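Local coordinates for prolyl 4-hydroxylase alpha subunit Fe(2+) 2OG dioxygenase domain-containing protein (Burkholderia ambifaria, PDB 3W20) that binds a zinc ion and probably acts as a 2-oxoglutarate-dependent dioxygenase on N-substituted L-amino acids, at residues A[7-10]-A[16-19]; A[41-44]-A[50-53]; A[125-128]-A[132-135]. All blocks are in the same frame, centred on the assembly; numbering follows the deposited sequence.

Contact 1 of 3, residues A[7-10]-A[16-19]; sequences AQLM and ARAE
Ala7 N donates to Glu19 O at 2.7 Å, meeting it almost end-on to the carbonyl, although the bond is bent to 138° at the hydrogen. The return bond of this pair, Glu19 N to Ala7 O at 2.9 Å, is much straighter. Two residues on, Leu9 and Arg17 form the second hydrogen-bonded pair: Leu9 N reaches Arg17 O at 2.8 Å in the plane of that carbonyl, and Arg17 N gives its proton to Leu9 O. Gln8 and Ala18 face each other between them as a non-hydrogen-bonded pair, where CA-H...O contacts from Gln8 to Arg17 O and from Ala18 to Ala7 O add to the backbone bonds. The two strands form an antiparallel beta hairpin that extends the large sheet of this double-stranded beta-helix (DSBH) protein at its edge, their short axes 151° apart. On the other side of strand 4-10 runs strand 37-41, bonded through Gln8 to Val39, so strand 7-10 is an inner strand and 16-19 lies outside it. On the face of Gln8 and Ala18, the glutamine chain bends at CG (chi2 -61°), which carries its amide across to the neighbouring strand; NE2 comes to 3.3 Å from Ala18 CB and OE1 also touches that methyl. Leu9 and Arg17 share the other face with Ala7 and Glu19. Leu9 CD2 lies against the aliphatic CD of Arg17 and approaches its NH2 to 3.5 Å, meeting the guanidinium at a slant, while Leu9 O lies in the guanidinium plane at its edge. Arg17 NH2 is buried here without a polar partner in the model. Leu9 also packs on Ile38 and Ala35; on the Gln8 side, the selenium of Met10, a selenomethionine, comes to 4.4 Å from Ala16 CB.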
loop_
_atom_site.group_PDB
_atom_site.type_symbol
_atom_site.label_atom_id
_atom_site.label_comp_id
_atom_site.label_asym_id
_atom_site.label_seq_id
_atom_site.Cartn_x
_atom_site.Cartn_y
_atom_site.Cartn_z
ATOM N N ALA A 7 10.491 -23.798 28.822
ATOM C CA ALA A 7 10.132 -24.111 27.414
ATOM C C ALA A 7 9.901 -25.614 27.244
ATOM O O ALA A 7 10.605 -26.461 27.876
ATOM C CB ALA A 7 11.205 -23.596 26.452
ATOM N N GLN A 8 8.892 -25.941 26.473
ATOM C CA GLN A 8 8.744 -27.356 26.020
ATOM C C GLN A 8 9.041 -27.403 24.533
ATOM O O GLN A 8 8.422 -26.664 23.718
ATOM C CB GLN A 8 7.330 -27.885 26.258
ATOM C CG GLN A 8 6.868 -27.933 27.752
ATOM C CD GLN A 8 7.741 -28.860 28.623
ATOM O OE1 GLN A 8 8.005 -29.999 28.243
ATOM N NE2 GLN A 8 8.198 -28.359 29.808
ATOM N N LEU A 9 9.972 -28.265 24.148
ATOM C CA LEU A 9 10.357 -28.299 22.737
ATOM C C LEU A 9 9.808 -29.590 22.098
ATOM O O LEU A 9 10.115 -30.704 22.546
ATOM C CB LEU A 9 11.891 -28.219 22.656
ATOM C CG LEU A 9 12.614 -28.104 21.321
ATOM C CD1 LEU A 9 13.941 -27.422 21.690
ATOM C CD2 LEU A 9 12.877 -29.463 20.661
HETATM N N MSE A 10 8.998 -29.472 21.032
HETATM C CA MSE A 10 8.292 -30.620 20.489
HETATM C C MSE A 10 8.780 -30.961 19.125
HETATM O O MSE A 10 8.884 -30.072 18.277
HETATM C CB MSE A 10 6.788 -30.366 20.365
HETATM C CG MSE A 10 6.415 -28.935 20.729
HETATM SE SE MSE A 10 6.059 -28.876 22.683
HETATM C CE MSE A 10 4.620 -29.989 22.162
ATOM N N ALA A 16 8.441 -34.415 24.571
ATOM C CA ALA A 16 8.777 -33.002 24.570
ATOM C C ALA A 16 10.013 -32.899 25.437
ATOM O O ALA A 16 10.128 -33.634 26.429
ATOM C CB ALA A 16 7.639 -32.170 25.124
ATOM N N ARG A 17 10.986 -32.089 25.036
ATOM C CA ARG A 17 12.141 -31.834 25.911
ATOM C C ARG A 17 11.799 -30.624 26.737
ATOM O O ARG A 17 11.333 -29.642 26.202
ATOM C CB ARG A 17 13.402 -31.537 25.086
ATOM C CG ARG A 17 13.742 -32.689 24.151
ATOM C CD ARG A 17 14.399 -32.181 22.855
ATOM N NE ARG A 17 14.669 -33.218 21.826
ATOM C CZ ARG A 17 13.870 -33.560 20.801
ATOM N NH1 ARG A 17 14.283 -34.503 19.956
ATOM N NH2 ARG A 17 12.678 -32.983 20.608
ATOM N N ALA A 18 11.989 -30.696 28.045
ATOM C CA ALA A 18 11.726 -29.535 28.893
ATOM C C ALA A 18 13.037 -28.791 29.202
ATOM O O ALA A 18 13.962 -29.367 29.720
ATOM C CB ALA A 18 11.010 -29.963 30.173
ATOM N N GLU A 19 13.139 -27.524 28.854
ATOM C CA GLU A 19 14.393 -26.763 29.049
ATOM C C GLU A 19 14.028 -25.345 29.437
ATOM O O GLU A 19 12.942 -24.909 29.192
ATOM C CB GLU A 19 15.214 -26.723 27.748
ATOM C CG GLU A 19 16.018 -27.998 27.502
ATOM C CD GLU A 19 16.233 -28.290 26.027
ATOM O OE1 GLU A 19 16.017 -29.457 25.594
ATOM O OE2 GLU A 19 16.609 -27.344 25.302
#

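Contact 2 of 3, residues A[41-44]-A[50-53]; sequences DIVP and AWWD
Val43 and Trp51 face each other across the loop that joins strand 37-41 to helix 48-52, their CA atoms 8.5 Å apart, and no hydrogen bond joins the two segments. Residues 41-44 form an irregular connection leaving strand 37-41, whereas 50-52 are part of a short, weakly bonded helix. Side chains alone span the gap. Both CB atoms point across it, and the valine and the indole run antiparallel alongside each other. Val43 CG2 sits over one face of the indole, 3.6 Å from the centroid of the five-membered ring and only 18° off its normal, a CH-pi contact. Its closest atom is Trp51 CE2 at 3.5 Å, so the methyl is displaced toward the CE2-NE1 side. The second branch is in touch as well: with CG1 anti to the backbone N (chi1 -179°), Val43 brings that methyl to 3.6 Å from Trp51 NE1, and both methyls lie on the same side of the indole plane. Ile42 adds a lighter touch at the far end of the indole, where its CG2 lies 4.2 Å from Trp51 CH2 and approaches at a slant; the rest of its side chain leads away. Leu182 touches both Val43 and Trp51, and Leu115 and Arg111 of helix 111-120 also pack on the indole. Gly235 bonds the backbones of Ile42 and Val43. Here a tryptophan from a short helix is wedged between strand 178-185, part of the main sheet of the double-stranded beta-helix fold, and helix 111-120, and the loop leaving strand 37-41 covers one face of the indole.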
loop_
_atom_site.group_PDB
_atom_site.type_symbol
_atom_site.label_atom_id
_atom_site.label_comp_id
_atom_site.label_asym_id
_atom_site.label_seq_id
_atom_site.Cartn_x
_atom_site.Cartn_y
_atom_site.Cartn_z
ATOM N N ASP A 41 6.775 -20.267 28.722
ATOM C CA ASP A 41 6.028 -19.560 29.752
ATOM C C ASP A 41 6.631 -18.177 29.894
ATOM O O ASP A 41 7.649 -17.981 30.519
ATOM C CB ASP A 41 6.143 -20.311 31.083
ATOM C CG ASP A 41 5.435 -21.627 31.077
ATOM O OD1 ASP A 41 4.894 -22.062 30.044
ATOM O OD2 ASP A 41 5.400 -22.267 32.138
ATOM N N ILE A 42 5.989 -17.201 29.272
ATOM C CA ILE A 42 6.543 -15.864 29.160
ATOM C C ILE A 42 5.950 -14.940 30.206
ATOM O O ILE A 42 6.698 -14.239 30.907
ATOM C CB ILE A 42 6.246 -15.258 27.764
ATOM C CG1 ILE A 42 6.888 -16.130 26.650
ATOM C CG2 ILE A 42 6.736 -13.816 27.712
ATOM C CD1 ILE A 42 8.372 -16.395 26.912
ATOM N N VAL A 43 4.633 -14.897 30.280
ATOM C CA VAL A 43 4.003 -13.826 31.072
ATOM C C VAL A 43 3.376 -14.420 32.344
ATOM O O VAL A 43 2.549 -15.363 32.250
ATOM C CB VAL A 43 2.871 -13.140 30.312
ATOM C CG1 VAL A 43 2.254 -12.018 31.185
ATOM C CG2 VAL A 43 3.356 -12.582 28.981
ATOM N N PRO A 44 3.792 -13.946 33.532
ATOM C CA PRO A 44 3.221 -14.588 34.741
ATOM C C PRO A 44 1.802 -14.171 35.053
ATOM O O PRO A 44 1.326 -13.176 34.541
ATOM C CB PRO A 44 4.114 -14.091 35.873
ATOM C CG PRO A 44 4.641 -12.799 35.407
ATOM C CD PRO A 44 4.805 -12.932 33.880
ATOM N N ALA A 50 -1.983 -6.642 30.875
ATOM C CA ALA A 50 -1.093 -5.531 30.512
ATOM C C ALA A 50 -0.530 -5.687 29.077
ATOM O O ALA A 50 -0.297 -4.685 28.396
ATOM C CB ALA A 50 0.053 -5.357 31.531
ATOM N N TRP A 51 -0.321 -6.940 28.623
ATOM C CA TRP A 51 0.214 -7.167 27.279
ATOM C C TRP A 51 -0.811 -6.893 26.213
ATOM O O TRP A 51 -0.474 -6.413 25.120
ATOM C CB TRP A 51 0.706 -8.589 27.185
ATOM C CG TRP A 51 1.976 -8.772 27.885
ATOM C CD1 TRP A 51 2.216 -8.740 29.266
ATOM C CD2 TRP A 51 3.243 -9.132 27.274
ATOM N NE1 TRP A 51 3.549 -9.046 29.525
ATOM C CE2 TRP A 51 4.221 -9.229 28.364
ATOM C CE3 TRP A 51 3.670 -9.319 25.965
ATOM C CZ2 TRP A 51 5.552 -9.551 28.131
ATOM C CZ3 TRP A 51 5.012 -9.618 25.736
ATOM C CH2 TRP A 51 5.934 -9.753 26.798
ATOM N N TRP A 52 -2.083 -7.150 26.524
ATOM C CA TRP A 52 -3.132 -6.837 25.585
ATOM C C TRP A 52 -3.487 -5.379 25.520
ATOM O O TRP A 52 -3.698 -4.796 24.424
ATOM C CB TRP A 52 -4.374 -7.609 25.993
ATOM C CG TRP A 52 -5.519 -7.416 25.054
ATOM C CD1 TRP A 52 -6.513 -6.425 25.095
ATOM C CD2 TRP A 52 -5.884 -8.287 23.956
ATOM N NE1 TRP A 52 -7.408 -6.602 24.070
ATOM C CE2 TRP A 52 -7.094 -7.714 23.362
ATOM C CE3 TRP A 52 -5.309 -9.433 23.373
ATOM C CZ2 TRP A 52 -7.708 -8.285 22.262
ATOM C CZ3 TRP A 52 -5.944 -9.997 22.255
ATOM C CH2 TRP A 52 -7.129 -9.444 21.717
ATOM N N ASP A 53 -3.620 -4.796 26.704
ATOM C CA ASP A 53 -3.975 -3.360 26.820
ATOM C C ASP A 53 -2.806 -2.416 26.571
ATOM O O ASP A 53 -2.982 -1.220 26.668
ATOM C CB ASP A 53 -4.503 -3.080 28.251
ATOM C CG ASP A 53 -5.660 -3.971 28.653
ATOM O OD1 ASP A 53 -6.339 -4.522 27.787
ATOM O OD2 ASP A 53 -5.862 -4.139 29.866
#

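Contact 3 of 3, residues A[125-128]-A[132-135]; sequences LTIG and EVEF
Leu125 and Phe135 run alongside each other in the same direction, with one leucine methyl set over the phenyl ring. Leu125 CD2 stands over the middle of the ring, 3.7 Å from its centroid and 10° off the normal, a CH-pi contact; chi1 of -177° puts CG opposite the backbone N and alongside the ring, from where CD2 reaches over it. Ile127 CB approaches the same ring at a slant, 3.7 Å from Phe135 CE2, while the carbonyl carbon of Thr126 lies at the ring edge near its plane. Backbone bonds hold the two segments together: Phe135 N donates to Leu125 O at 2.9 Å, and Ile127 N to Val133 O at 3.0 Å. The return bond from Val133 N to Ile127 O is weak. Ile127 and Val133 pair on one face of the antiparallel hairpin, their side chains crossing at an angle with the two CG2 methyls 3.7 Å apart. On the opposite face, Thr126 and Glu134 form the non-hydrogen-bonded pair, and Thr126 CG2 touches Glu134 CG at 4.0 Å. Glu132 reaches over the same threonine with its CG and places OE1 3.4 Å from Thr126 OG1, at best a weak bond. The carboxylate of Glu134 turns to helix 87-107 and the residue after it, bonding Asn104 and forming a salt bridge with Arg108. Phe97 of that helix meets the Phe135 ring edge-to-face and packs on Ile127 and Val133. Arg102 of the second subunit bonds Glu132 O, and its Ala94 packs on Val133, so the hairpin lies at the dimer interface, with strand 268-272 alongside Leu125.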
loop_
_atom_site.group_PDB
_atom_site.type_symbol
_atom_site.label_atom_id
_atom_site.label_comp_id
_atom_site.label_asym_id
_atom_site.label_seq_id
_atom_site.Cartn_x
_atom_site.Cartn_y
_atom_site.Cartn_z
ATOM N N LEU A 125 9.256 -6.569 8.209
ATOM C CA LEU A 125 9.549 -6.933 6.838
ATOM C C LEU A 125 9.188 -5.733 5.953
ATOM O O LEU A 125 8.221 -5.004 6.233
ATOM C CB LEU A 125 8.698 -8.148 6.415
ATOM C CG LEU A 125 8.959 -8.677 5.029
ATOM C CD1 LEU A 125 10.406 -9.167 4.909
ATOM C CD2 LEU A 125 7.898 -9.762 4.831
ATOM N N THR A 126 9.949 -5.521 4.898
ATOM C CA THR A 126 9.666 -4.394 3.980
ATOM C C THR A 126 9.605 -4.924 2.561
ATOM O O THR A 126 10.148 -5.994 2.233
ATOM C CB THR A 126 10.734 -3.276 4.082
ATOM O OG1 THR A 126 12.028 -3.782 3.729
ATOM C CG2 THR A 126 10.740 -2.590 5.489
ATOM N N ILE A 127 8.900 -4.188 1.726
ATOM C CA ILE A 127 8.883 -4.540 0.308
ATOM C C ILE A 127 9.551 -3.411 -0.464
ATOM O O ILE A 127 9.537 -2.260 -0.007
ATOM C CB ILE A 127 7.442 -4.836 -0.105
ATOM C CG1 ILE A 127 7.332 -5.273 -1.574
ATOM C CG2 ILE A 127 6.437 -3.728 0.280
ATOM C CD1 ILE A 127 6.109 -6.085 -1.760
ATOM N N GLY A 128 10.162 -3.714 -1.599
ATOM C CA GLY A 128 10.767 -2.646 -2.422
ATOM C C GLY A 128 12.285 -2.503 -2.292
ATOM O O GLY A 128 12.817 -2.255 -1.202
ATOM N N GLU A 132 11.533 1.780 0.797
ATOM C CA GLU A 132 10.950 0.600 1.451
ATOM C C GLU A 132 9.796 0.888 2.439
ATOM O O GLU A 132 9.871 1.790 3.277
ATOM C CB GLU A 132 12.017 -0.305 2.054
ATOM C CG GLU A 132 12.559 0.179 3.385
ATOM C CD GLU A 132 13.991 -0.257 3.606
ATOM O OE1 GLU A 132 14.361 -1.374 3.195
ATOM O OE2 GLU A 132 14.751 0.535 4.190
ATOM N N VAL A 133 8.717 0.121 2.299
ATOM C CA VAL A 133 7.529 0.368 3.098
ATOM C C VAL A 133 7.308 -0.974 3.846
ATOM O O VAL A 133 7.759 -2.023 3.405
ATOM C CB VAL A 133 6.338 0.798 2.236
ATOM C CG1 VAL A 133 6.744 1.948 1.277
ATOM C CG2 VAL A 133 5.707 -0.358 1.523
ATOM N N GLU A 134 6.663 -0.880 4.977
ATOM C CA GLU A 134 6.614 -1.979 5.940
ATOM C C GLU A 134 5.315 -2.757 5.730
ATOM O O GLU A 134 4.260 -2.199 5.452
ATOM C CB GLU A 134 6.614 -1.438 7.364
ATOM C CG GLU A 134 7.929 -0.688 7.668
ATOM C CD GLU A 134 7.937 -0.132 9.086
ATOM O OE1 GLU A 134 6.888 0.034 9.722
ATOM O OE2 GLU A 134 9.055 0.114 9.565
ATOM N N PHE A 135 5.456 -4.069 5.917
ATOM C CA PHE A 135 4.329 -4.934 6.193
ATOM C C PHE A 135 3.776 -4.615 7.582
ATOM O O PHE A 135 4.492 -4.059 8.477
ATOM C CB PHE A 135 4.835 -6.356 6.194
ATOM C CG PHE A 135 5.068 -6.936 4.774
ATOM C CD1 PHE A 135 4.223 -7.907 4.243
ATOM C CD2 PHE A 135 6.143 -6.528 4.026
ATOM C CE1 PHE A 135 4.451 -8.412 2.942
ATOM C CE2 PHE A 135 6.371 -7.021 2.741
ATOM C CZ PHE A 135 5.544 -7.975 2.207
#

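From the N terminus, contact 1 closes first, joining strands 4-10 and 17-22 across the loop between them. After helix 23-31 the chain returns as strand 37-41, which pairs with strand 4-10, and contact 2 then brings the loop leaving strand 37-41 against helix 48-52; its nearest atoms are about 5 Å from contact 1 without touching. Helices 78-83, 87-107 and 111-120 follow before contact 3 closes the hairpin of strands 123-127 and 133-134. The three follow in series, none nested or crossed. Contacts 1 and 3 reach the same large sheet on opposite sides of the chain's centre, their own centres about 34 Å apart.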